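PDB 1WDI: hypothetical protein TT0907 from Thermus thermophilus, which probably transfers and isomerizes the ribose of S-adenosylmethionine onto the 7-aminomethyl-7-deazaguanine of tRNA, giving epoxyqueuosine during queuosine biosynthesis. Local coordinates for residues D25-Y33 with A41-F51; H229-A240 with V274-R282. All coordinates share one frame; numbering follows the deposited sequence.

Interaction 1 (D25-Y33 with A41-F51); sequences DMARLMVVY and AHKRVRDLPEF
L29 and K43 form a hydrogen-bonded pair at the heart of an antiparallel beta hairpin. L29 N reaches K43 O at 2.7 Å, and K43 N returns a bond to L29 O. Further along, V31 N gives a nearly straight bond to A41 O (175°). Past the strand end the backbone pairing goes on into the 3-10 turn, where A27 O takes V45 N and D25 O takes R46 N at 2.9 Å.

Apolar contacts form on the face that carries V31 and A41, whose CB atoms meet at 3.9 Å. V31 lays CG2 over the centre of the F51 ring, a CH-pi contact 3.8 Å from the centroid, while the Y33 hydroxyl lies at the edge of that ring. Beside the turn, with CG2 of V45 anti to its carbonyl carbon, this methyl meets A27 CB at 4.1 Å.

Beyond the backbone, a water joins the strands, accepting from R28 NE and donating to K43 O, while R28 NH1 hydrogen-bonds the carbonyl oxygen of E331. Within 41-51, D47 OD2 accepts from R44 N at 3.1 Å.

Strand 341-344 pairs with the other edge of strand 28-32, and its L343 touches L29, L48 and F51. Helix 318-330 packs against M30 and H42, and helix 191-199 against V45.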
loop_
_atom_site.group_PDB
_atom_site.type_symbol
_atom_site.label_atom_id
_atom_site.label_comp_id
_atom_site.label_asym_id
_atom_site.label_seq_id
_atom_site.Cartn_x
_atom_site.Cartn_y
_atom_site.Cartn_z
ATOM N N ASP A 25 -3.805 10.246 14.467
ATOM C CA ASP A 25 -5.207 10.464 14.141
ATOM C C ASP A 25 -5.682 11.900 14.355
ATOM O O ASP A 25 -6.883 12.169 14.342
ATOM C CB ASP A 25 -6.109 9.492 14.912
ATOM C CG ASP A 25 -5.979 9.634 16.419
ATOM O OD1 ASP A 25 -5.215 10.501 16.886
ATOM O OD2 ASP A 25 -6.652 8.866 17.138
ATOM N N MET A 26 -4.741 12.820 14.558
ATOM C CA MET A 26 -5.099 14.223 14.718
ATOM C C MET A 26 -4.916 14.907 13.365
ATOM O O MET A 26 -5.187 16.096 13.209
ATOM C CB MET A 26 -4.251 14.900 15.797
ATOM C CG MET A 26 -4.750 14.648 17.226
ATOM S SD MET A 26 -6.457 15.212 17.526
ATOM C CE MET A 26 -6.198 17.001 17.719
ATOM N N ALA A 27 -4.452 14.138 12.383
ATOM C CA ALA A 27 -4.301 14.658 11.029
ATOM C C ALA A 27 -5.707 15.064 10.588
ATOM O O ALA A 27 -6.694 14.474 11.028
ATOM C CB ALA A 27 -3.764 13.572 10.107
ATOM N N ARG A 28 -5.817 16.065 9.723
ATOM C CA ARG A 28 -7.136 16.491 9.274
ATOM C C ARG A 28 -7.781 15.453 8.356
ATOM O O ARG A 28 -7.093 14.644 7.732
ATOM C CB ARG A 28 -7.040 17.844 8.565
ATOM C CG ARG A 28 -6.516 18.962 9.470
ATOM C CD ARG A 28 -6.452 20.289 8.741
ATOM N NE ARG A 28 -7.778 20.725 8.315
ATOM C CZ ARG A 28 -8.013 21.840 7.633
ATOM N NH1 ARG A 28 -7.009 22.639 7.298
ATOM N NH2 ARG A 28 -9.252 22.147 7.278
ATOM N N LEU A 29 -9.109 15.472 8.298
ATOM C CA LEU A 29 -9.852 14.547 7.458
ATOM C C LEU A 29 -10.938 15.302 6.706
ATOM O O LEU A 29 -11.833 15.894 7.318
ATOM C CB LEU A 29 -10.501 13.443 8.310
ATOM C CG LEU A 29 -11.472 12.509 7.582
ATOM C CD1 LEU A 29 -10.705 11.664 6.555
ATOM C CD2 LEU A 29 -12.185 11.610 8.581
ATOM N N MET A 30 -10.852 15.302 5.380
ATOM C CA MET A 30 -11.871 15.964 4.584
ATOM C C MET A 30 -12.854 14.890 4.152
ATOM O O MET A 30 -12.473 13.920 3.492
ATOM C CB MET A 30 -11.275 16.639 3.335
ATOM C CG MET A 30 -12.339 17.300 2.462
ATOM S SD MET A 30 -11.772 17.912 0.838
ATOM C CE MET A 30 -11.027 19.430 1.333
ATOM N N VAL A 31 -14.114 15.047 4.544
ATOM C CA VAL A 31 -15.138 14.090 4.154
ATOM C C VAL A 31 -15.889 14.687 2.966
ATOM O O VAL A 31 -16.402 15.806 3.052
ATOM C CB VAL A 31 -16.143 13.830 5.300
ATOM C CG1 VAL A 31 -17.191 12.805 4.850
ATOM C CG2 VAL A 31 -15.401 13.328 6.550
ATOM N N VAL A 32 -15.935 13.962 1.852
ATOM C CA VAL A 32 -16.649 14.451 0.672
ATOM C C VAL A 32 -17.567 13.349 0.142
ATOM O O VAL A 32 -17.240 12.168 0.224
ATOM C CB VAL A 32 -15.659 14.916 -0.433
ATOM C CG1 VAL A 32 -14.762 13.771 -0.845
ATOM C CG2 VAL A 32 -16.430 15.454 -1.640
ATOM N N TYR A 33 -18.721 13.734 -0.393
ATOM C CA TYR A 33 -19.681 12.755 -0.897
ATOM C C TYR A 33 -19.718 12.590 -2.420
ATOM O O TYR A 33 -19.664 13.575 -3.158
ATOM C CB TYR A 33 -21.074 13.104 -0.374
ATOM C CG TYR A 33 -21.144 13.154 1.135
ATOM C CD1 TYR A 33 -20.668 14.260 1.837
ATOM C CD2 TYR A 33 -21.647 12.075 1.868
ATOM C CE1 TYR A 33 -20.685 14.292 3.231
ATOM C CE2 TYR A 33 -21.667 12.096 3.264
ATOM C CZ TYR A 33 -21.182 13.209 3.937
ATOM O OH TYR A 33 -21.174 13.232 5.316
ATOM N N ALA A 41 -17.034 17.921 4.953
ATOM C CA ALA A 41 -16.978 18.159 6.383
ATOM C C ALA A 41 -15.488 18.249 6.655
ATOM O O ALA A 41 -14.717 17.425 6.164
ATOM C CB ALA A 41 -17.596 16.991 7.154
ATOM N N HIS A 42 -15.075 19.269 7.398
ATOM C CA HIS A 42 -13.670 19.439 7.729
ATOM C C HIS A 42 -13.479 18.875 9.128
ATOM O O HIS A 42 -13.818 19.513 10.126
ATOM C CB HIS A 42 -13.293 20.920 7.657
ATOM C CG HIS A 42 -13.398 21.485 6.274
ATOM N ND1 HIS A 42 -12.593 21.061 5.238
ATOM C CD2 HIS A 42 -14.259 22.383 5.738
ATOM C CE1 HIS A 42 -12.956 21.669 4.123
ATOM N NE2 HIS A 42 -13.966 22.477 4.398
ATOM N N LYS A 43 -12.940 17.660 9.180
ATOM C CA LYS A 43 -12.734 16.945 10.432
ATOM C C LYS A 43 -11.286 16.540 10.655
ATOM O O LYS A 43 -10.352 17.127 10.101
ATOM C CB LYS A 43 -13.597 15.675 10.436
ATOM C CG LYS A 43 -15.105 15.921 10.358
ATOM C CD LYS A 43 -15.668 16.278 11.729
ATOM C CE LYS A 43 -17.110 16.760 11.634
ATOM N NZ LYS A 43 -17.693 17.000 12.988
ATOM N N ARG A 44 -11.125 15.532 11.501
ATOM C CA ARG A 44 -9.828 14.954 11.808
ATOM C C ARG A 44 -10.028 13.455 11.658
ATOM O O ARG A 44 -11.160 12.975 11.705
ATOM C CB ARG A 44 -9.394 15.338 13.231
ATOM C CG ARG A 44 -8.850 16.763 13.259
ATOM C CD ARG A 44 -8.485 17.318 14.626
ATOM N NE ARG A 44 -7.846 18.618 14.424
ATOM C CZ ARG A 44 -7.550 19.488 15.382
ATOM N NH1 ARG A 44 -7.832 19.218 16.650
ATOM N NH2 ARG A 44 -6.975 20.637 15.065
ATOM N N VAL A 45 -8.947 12.721 11.436
ATOM C CA VAL A 45 -9.050 11.277 11.279
ATOM C C VAL A 45 -9.737 10.640 12.482
ATOM O O VAL A 45 -10.497 9.682 12.336
ATOM C CB VAL A 45 -7.650 10.639 11.087
ATOM C CG1 VAL A 45 -7.758 9.117 11.094
ATOM C CG2 VAL A 45 -7.041 11.122 9.773
ATOM N N ARG A 46 -9.487 11.178 13.673
ATOM C CA ARG A 46 -10.106 10.613 14.867
ATOM C C ARG A 46 -11.636 10.685 14.820
ATOM O O ARG A 46 -12.317 10.003 15.585
ATOM C CB ARG A 46 -9.591 11.316 16.131
ATOM C CG ARG A 46 -10.154 12.707 16.361
ATOM C CD ARG A 46 -9.679 13.267 17.699
ATOM N NE ARG A 46 -9.848 12.309 18.793
ATOM C CZ ARG A 46 -11.015 11.948 19.320
ATOM N NH1 ARG A 46 -12.150 12.458 18.861
ATOM N NH2 ARG A 46 -11.045 11.068 20.315
ATOM N N ASP A 47 -12.180 11.497 13.914
ATOM C CA ASP A 47 -13.633 11.629 13.802
ATOM C C ASP A 47 -14.277 10.599 12.888
ATOM O O ASP A 47 -15.499 10.582 12.726
ATOM C CB ASP A 47 -14.006 13.025 13.307
ATOM C CG ASP A 47 -13.669 14.092 14.308
ATOM O OD1 ASP A 47 -14.027 13.906 15.480
ATOM O OD2 ASP A 47 -13.052 15.109 13.926
ATOM N N LEU A 48 -13.456 9.739 12.299
ATOM C CA LEU A 48 -13.945 8.705 11.394
ATOM C C LEU A 48 -15.170 7.927 11.903
ATOM O O LEU A 48 -16.106 7.677 11.140
ATOM C CB LEU A 48 -12.805 7.734 11.059
ATOM C CG LEU A 48 -13.097 6.601 10.068
ATOM C CD1 LEU A 48 -13.518 7.177 8.712
ATOM C CD2 LEU A 48 -11.846 5.728 9.920
ATOM N N PRO A 49 -15.194 7.549 13.198
ATOM C CA PRO A 49 -16.338 6.799 13.738
ATOM C C PRO A 49 -17.692 7.471 13.484
ATOM O O PRO A 49 -18.714 6.797 13.325
ATOM C CB PRO A 49 -16.010 6.695 15.229
ATOM C CG PRO A 49 -14.511 6.661 15.233
ATOM C CD PRO A 49 -14.179 7.762 14.244
ATOM N N GLU A 50 -17.687 8.800 13.447
ATOM C CA GLU A 50 -18.896 9.577 13.195
ATOM C C GLU A 50 -19.491 9.291 11.829
ATOM O O GLU A 50 -20.704 9.382 11.639
ATOM C CB GLU A 50 -18.593 11.073 13.243
ATOM C CG GLU A 50 -18.552 11.692 14.613
ATOM C CD GLU A 50 -18.161 13.153 14.538
ATOM O OE1 GLU A 50 -18.601 13.835 13.586
ATOM O OE2 GLU A 50 -17.422 13.618 15.429
ATOM N N PHE A 51 -18.632 8.962 10.870
ATOM C CA PHE A 51 -19.091 8.719 9.513
ATOM C C PHE A 51 -19.275 7.266 9.139
ATOM O O PHE A 51 -19.718 6.954 8.040
ATOM C CB PHE A 51 -18.150 9.416 8.534
ATOM C CG PHE A 51 -18.067 10.895 8.761
ATOM C CD1 PHE A 51 -17.151 11.426 9.664
ATOM C CD2 PHE A 51 -18.970 11.753 8.139
ATOM C CE1 PHE A 51 -17.136 12.789 9.952
ATOM C CE2 PHE A 51 -18.964 13.121 8.420
ATOM C CZ PHE A 51 -18.046 13.639 9.330
HETATM O O HOH W 1 -10.271 19.379 8.392
#

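Interaction 2 (H229-A240 with V274-R282); sequences HAEPYAIPEEVA and VVAGEGETR
Y233 lays its ring on the backbone of G279, its hydrogen-bonded partner across two antiparallel strands. A chi1 of 62° sets CG between the backbone N and the carbonyl carbon, and from CB the ring swings over the neighbouring strand. CG is 4.0 Å from G279 O, and CD2 closes on the same oxygen, while CD1 lies 4.2 Å from G279 N. Further out, CE2 approaches E280 N at 3.4 Å and CE1 faces G279 CA. CZ sits 3.6 Å from G279 CA, which makes a CH-pi contact with the ring face, 24° off its normal. At the tip, OH lies near G279 CA and E280 N and hydrogen-bonds S266 of helix 258-266. G279 has no side chain, and the Y233 hydroxyl occupies the place where a CB would be. With an alanine in place of Y233, the G279 backbone would probably lose its aromatic cover and the S266 hydroxyl this partner.

Beneath the ring the ladder is regular: Y233-G279, E231-T281 and I235-G277 are each joined by two backbone hydrogen bonds, Y233 N meeting G279 O almost straight (174°). Beyond it, I235 CD1 meets V274 CG1 at 3.8 Å, and A240 CB, in the first turn of the helix after P236, rests 3.8 Å from A276 CB.

The chemistry is thus mainly backbone hydrogen bonding with small apolar contacts; the tyrosine adds a ring laid on a glycine backbone and a hydroxyl bond to S266.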
loop_
_atom_site.group_PDB
_atom_site.type_symbol
_atom_site.label_atom_id
_atom_site.label_comp_id
_atom_site.label_asym_id
_atom_site.label_seq_id
_atom_site.Cartn_x
_atom_site.Cartn_y
_atom_site.Cartn_z
ATOM N N HIS A 229 3.020 -0.378 -12.378
ATOM C CA HIS A 229 3.710 -1.164 -11.361
ATOM C C HIS A 229 2.804 -2.282 -10.847
ATOM O O HIS A 229 1.832 -2.022 -10.137
ATOM C CB HIS A 229 4.120 -0.262 -10.193
ATOM C CG HIS A 229 4.853 0.977 -10.610
ATOM N ND1 HIS A 229 6.026 0.942 -11.334
ATOM C CD2 HIS A 229 4.582 2.286 -10.396
ATOM C CE1 HIS A 229 6.446 2.177 -11.549
ATOM N NE2 HIS A 229 5.587 3.011 -10.989
ATOM N N ALA A 230 3.123 -3.521 -11.210
ATOM C CA ALA A 230 2.336 -4.673 -10.783
ATOM C C ALA A 230 2.270 -4.736 -9.260
ATOM O O ALA A 230 3.236 -4.407 -8.573
ATOM C CB ALA A 230 2.945 -5.958 -11.334
ATOM N N GLU A 231 1.124 -5.158 -8.737
ATOM C CA GLU A 231 0.933 -5.254 -7.296
ATOM C C GLU A 231 0.539 -6.670 -6.879
ATOM O O GLU A 231 -0.584 -7.105 -7.125
ATOM C CB GLU A 231 -0.151 -4.266 -6.846
ATOM C CG GLU A 231 -0.480 -4.310 -5.356
ATOM C CD GLU A 231 -1.618 -3.370 -4.976
ATOM O OE1 GLU A 231 -1.528 -2.165 -5.300
ATOM O OE2 GLU A 231 -2.599 -3.832 -4.351
ATOM N N PRO A 232 1.472 -7.412 -6.263
ATOM C CA PRO A 232 1.196 -8.779 -5.815
ATOM C C PRO A 232 0.542 -8.708 -4.436
ATOM O O PRO A 232 1.027 -8.007 -3.554
ATOM C CB PRO A 232 2.582 -9.414 -5.785
ATOM C CG PRO A 232 3.445 -8.272 -5.332
ATOM C CD PRO A 232 2.909 -7.096 -6.139
ATOM N N TYR A 233 -0.556 -9.432 -4.250
ATOM C CA TYR A 233 -1.268 -9.397 -2.976
ATOM C C TYR A 233 -1.896 -10.740 -2.635
ATOM O O TYR A 233 -1.951 -11.647 -3.461
ATOM C CB TYR A 233 -2.380 -8.346 -3.044
ATOM C CG TYR A 233 -3.410 -8.674 -4.105
ATOM C CD1 TYR A 233 -4.433 -9.593 -3.856
ATOM C CD2 TYR A 233 -3.318 -8.120 -5.382
ATOM C CE1 TYR A 233 -5.339 -9.956 -4.857
ATOM C CE2 TYR A 233 -4.213 -8.471 -6.386
ATOM C CZ TYR A 233 -5.221 -9.390 -6.118
ATOM O OH TYR A 233 -6.109 -9.736 -7.114
ATOM N N ALA A 234 -2.389 -10.845 -1.409
ATOM C CA ALA A 234 -3.048 -12.060 -0.962
ATOM C C ALA A 234 -4.242 -11.660 -0.116
ATOM O O ALA A 234 -4.132 -10.807 0.762
ATOM C CB ALA A 234 -2.086 -12.929 -0.149
ATOM N N ILE A 235 -5.389 -12.259 -0.402
ATOM C CA ILE A 235 -6.591 -11.970 0.357
ATOM C C ILE A 235 -6.978 -13.192 1.181
ATOM O O ILE A 235 -7.330 -14.236 0.633
ATOM C CB ILE A 235 -7.764 -11.602 -0.563
ATOM C CG1 ILE A 235 -7.408 -10.365 -1.394
ATOM C CG2 ILE A 235 -9.012 -11.357 0.278
ATOM C CD1 ILE A 235 -8.511 -9.911 -2.300
ATOM N N PRO A 236 -6.905 -13.076 2.516
ATOM C CA PRO A 236 -7.257 -14.178 3.416
ATOM C C PRO A 236 -8.685 -14.646 3.170
ATOM O O PRO A 236 -9.560 -13.852 2.804
ATOM C CB PRO A 236 -7.091 -13.554 4.803
ATOM C CG PRO A 236 -5.986 -12.566 4.590
ATOM C CD PRO A 236 -6.382 -11.926 3.275
ATOM N N GLU A 237 -8.921 -15.934 3.381
ATOM C CA GLU A 237 -10.248 -16.504 3.185
ATOM C C GLU A 237 -11.316 -15.789 4.006
ATOM O O GLU A 237 -12.412 -15.529 3.511
ATOM C CB GLU A 237 -10.238 -17.984 3.560
ATOM C CG GLU A 237 -9.237 -18.815 2.783
ATOM C CD GLU A 237 -8.978 -20.146 3.449
ATOM O OE1 GLU A 237 -9.897 -20.995 3.474
ATOM O OE2 GLU A 237 -7.859 -20.336 3.961
ATOM N N GLU A 238 -11.006 -15.485 5.264
ATOM C CA GLU A 238 -11.966 -14.806 6.135
ATOM C C GLU A 238 -12.307 -13.411 5.612
ATOM O O GLU A 238 -13.426 -12.933 5.787
ATOM C CB GLU A 238 -11.411 -14.698 7.565
ATOM C CG GLU A 238 -10.185 -13.809 7.686
ATOM C CD GLU A 238 -9.493 -13.924 9.038
ATOM O OE1 GLU A 238 -10.088 -13.522 10.067
ATOM O OE2 GLU A 238 -8.345 -14.420 9.068
ATOM N N VAL A 239 -11.338 -12.758 4.980
ATOM C CA VAL A 239 -11.554 -11.419 4.436
ATOM C C VAL A 239 -12.446 -11.482 3.202
ATOM O O VAL A 239 -13.419 -10.734 3.086
ATOM C CB VAL A 239 -10.211 -10.735 4.069
ATOM C CG1 VAL A 239 -10.470 -9.403 3.378
ATOM C CG2 VAL A 239 -9.387 -10.518 5.330
ATOM N N ALA A 240 -12.121 -12.380 2.278
ATOM C CA ALA A 240 -12.924 -12.524 1.070
ATOM C C ALA A 240 -14.350 -12.856 1.492
ATOM O O ALA A 240 -15.312 -12.285 0.983
ATOM C CB ALA A 240 -12.368 -13.638 0.192
ATOM N N VAL A 274 -15.467 -11.300 -4.491
ATOM C CA VAL A 274 -14.022 -11.277 -4.282
ATOM C C VAL A 274 -13.534 -12.685 -3.946
ATOM O O VAL A 274 -14.108 -13.349 -3.082
ATOM C CB VAL A 274 -13.648 -10.311 -3.123
ATOM C CG1 VAL A 274 -12.192 -10.506 -2.711
ATOM C CG2 VAL A 274 -13.887 -8.863 -3.559
ATOM N N VAL A 275 -12.482 -13.139 -4.623
ATOM C CA VAL A 275 -11.954 -14.478 -4.365
ATOM C C VAL A 275 -10.759 -14.463 -3.424
ATOM O O VAL A 275 -9.896 -13.582 -3.495
ATOM C CB VAL A 275 -11.536 -15.215 -5.678
ATOM C CG1 VAL A 275 -12.742 -15.387 -6.587
ATOM C CG2 VAL A 275 -10.442 -14.455 -6.391
ATOM N N ALA A 276 -10.723 -15.451 -2.535
ATOM C CA ALA A 276 -9.642 -15.589 -1.570
ATOM C C ALA A 276 -8.365 -16.053 -2.246
ATOM O O ALA A 276 -8.403 -16.688 -3.301
ATOM C CB ALA A 276 -10.038 -16.589 -0.488
ATOM N N GLY A 277 -7.228 -15.717 -1.646
ATOM C CA GLY A 277 -5.969 -16.154 -2.204
ATOM C C GLY A 277 -5.075 -15.104 -2.821
ATOM O O GLY A 277 -5.341 -13.898 -2.767
ATOM N N GLU A 278 -3.996 -15.591 -3.419
ATOM C CA GLU A 278 -3.012 -14.737 -4.048
ATOM C C GLU A 278 -3.537 -14.166 -5.347
ATOM O O GLU A 278 -4.435 -14.728 -5.978
ATOM C CB GLU A 278 -1.727 -15.522 -4.318
ATOM C CG GLU A 278 -1.025 -15.999 -3.057
ATOM C CD GLU A 278 0.194 -16.844 -3.362
ATOM O OE1 GLU A 278 0.036 -17.920 -3.985
ATOM O OE2 GLU A 278 1.310 -16.429 -2.983
ATOM N N GLY A 279 -2.959 -13.037 -5.730
ATOM C CA GLY A 279 -3.349 -12.376 -6.952
ATOM C C GLY A 279 -2.330 -11.310 -7.260
ATOM O O GLY A 279 -1.387 -11.098 -6.494
ATOM N N GLU A 280 -2.525 -10.636 -8.382
ATOM C CA GLU A 280 -1.627 -9.580 -8.810
ATOM C C GLU A 280 -2.426 -8.650 -9.708
ATOM O O GLU A 280 -3.303 -9.099 -10.446
ATOM C CB GLU A 280 -0.453 -10.176 -9.584
ATOM C CG GLU A 280 0.582 -9.166 -10.040
ATOM C CD GLU A 280 1.724 -9.814 -10.804
ATOM O OE1 GLU A 280 1.472 -10.375 -11.894
ATOM O OE2 GLU A 280 2.870 -9.765 -10.310
ATOM N N THR A 281 -2.132 -7.357 -9.642
ATOM C CA THR A 281 -2.843 -6.401 -10.475
ATOM C C THR A 281 -1.967 -5.256 -10.954
ATOM O O THR A 281 -1.208 -4.663 -10.183
ATOM C CB THR A 281 -4.039 -5.794 -9.733
ATOM O OG1 THR A 281 -4.785 -4.963 -10.634
ATOM C CG2 THR A 281 -3.562 -4.955 -8.548
ATOM N N ARG A 282 -2.080 -4.958 -12.241
ATOM C CA ARG A 282 -1.343 -3.864 -12.847
ATOM C C ARG A 282 -2.373 -2.991 -13.550
ATOM O O ARG A 282 -2.044 -2.155 -14.391
ATOM C CB ARG A 282 -0.297 -4.395 -13.834
ATOM C CG ARG A 282 -0.778 -5.499 -14.763
ATOM C CD ARG A 282 0.410 -6.151 -15.463
ATOM N NE ARG A 282 0.023 -7.318 -16.253
ATOM C CZ ARG A 282 0.886 -8.162 -16.813
ATOM N NH1 ARG A 282 2.192 -7.971 -16.671
ATOM N NH2 ARG A 282 0.445 -9.199 -17.513
#

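Interactions 1 and 2 illustrate how one mixed sheet can include antiparallel pairs of very different span. Interaction 1 closes first along the chain, a hairpin with only seven residues between its segments; interaction 2 comes later and brings together segments with 33 residues between them, much of that intervening chain helical. Their centres lie 28 Å apart and their nearest atoms about 17 Å, so they do not touch. The link runs through the sheet: strand 28-32 continues by way of 341-344, 296-300, 253-256, 57-73 and 203-211 to 231-235. The two contacts therefore help build distant parts of one framework within the QueA family region.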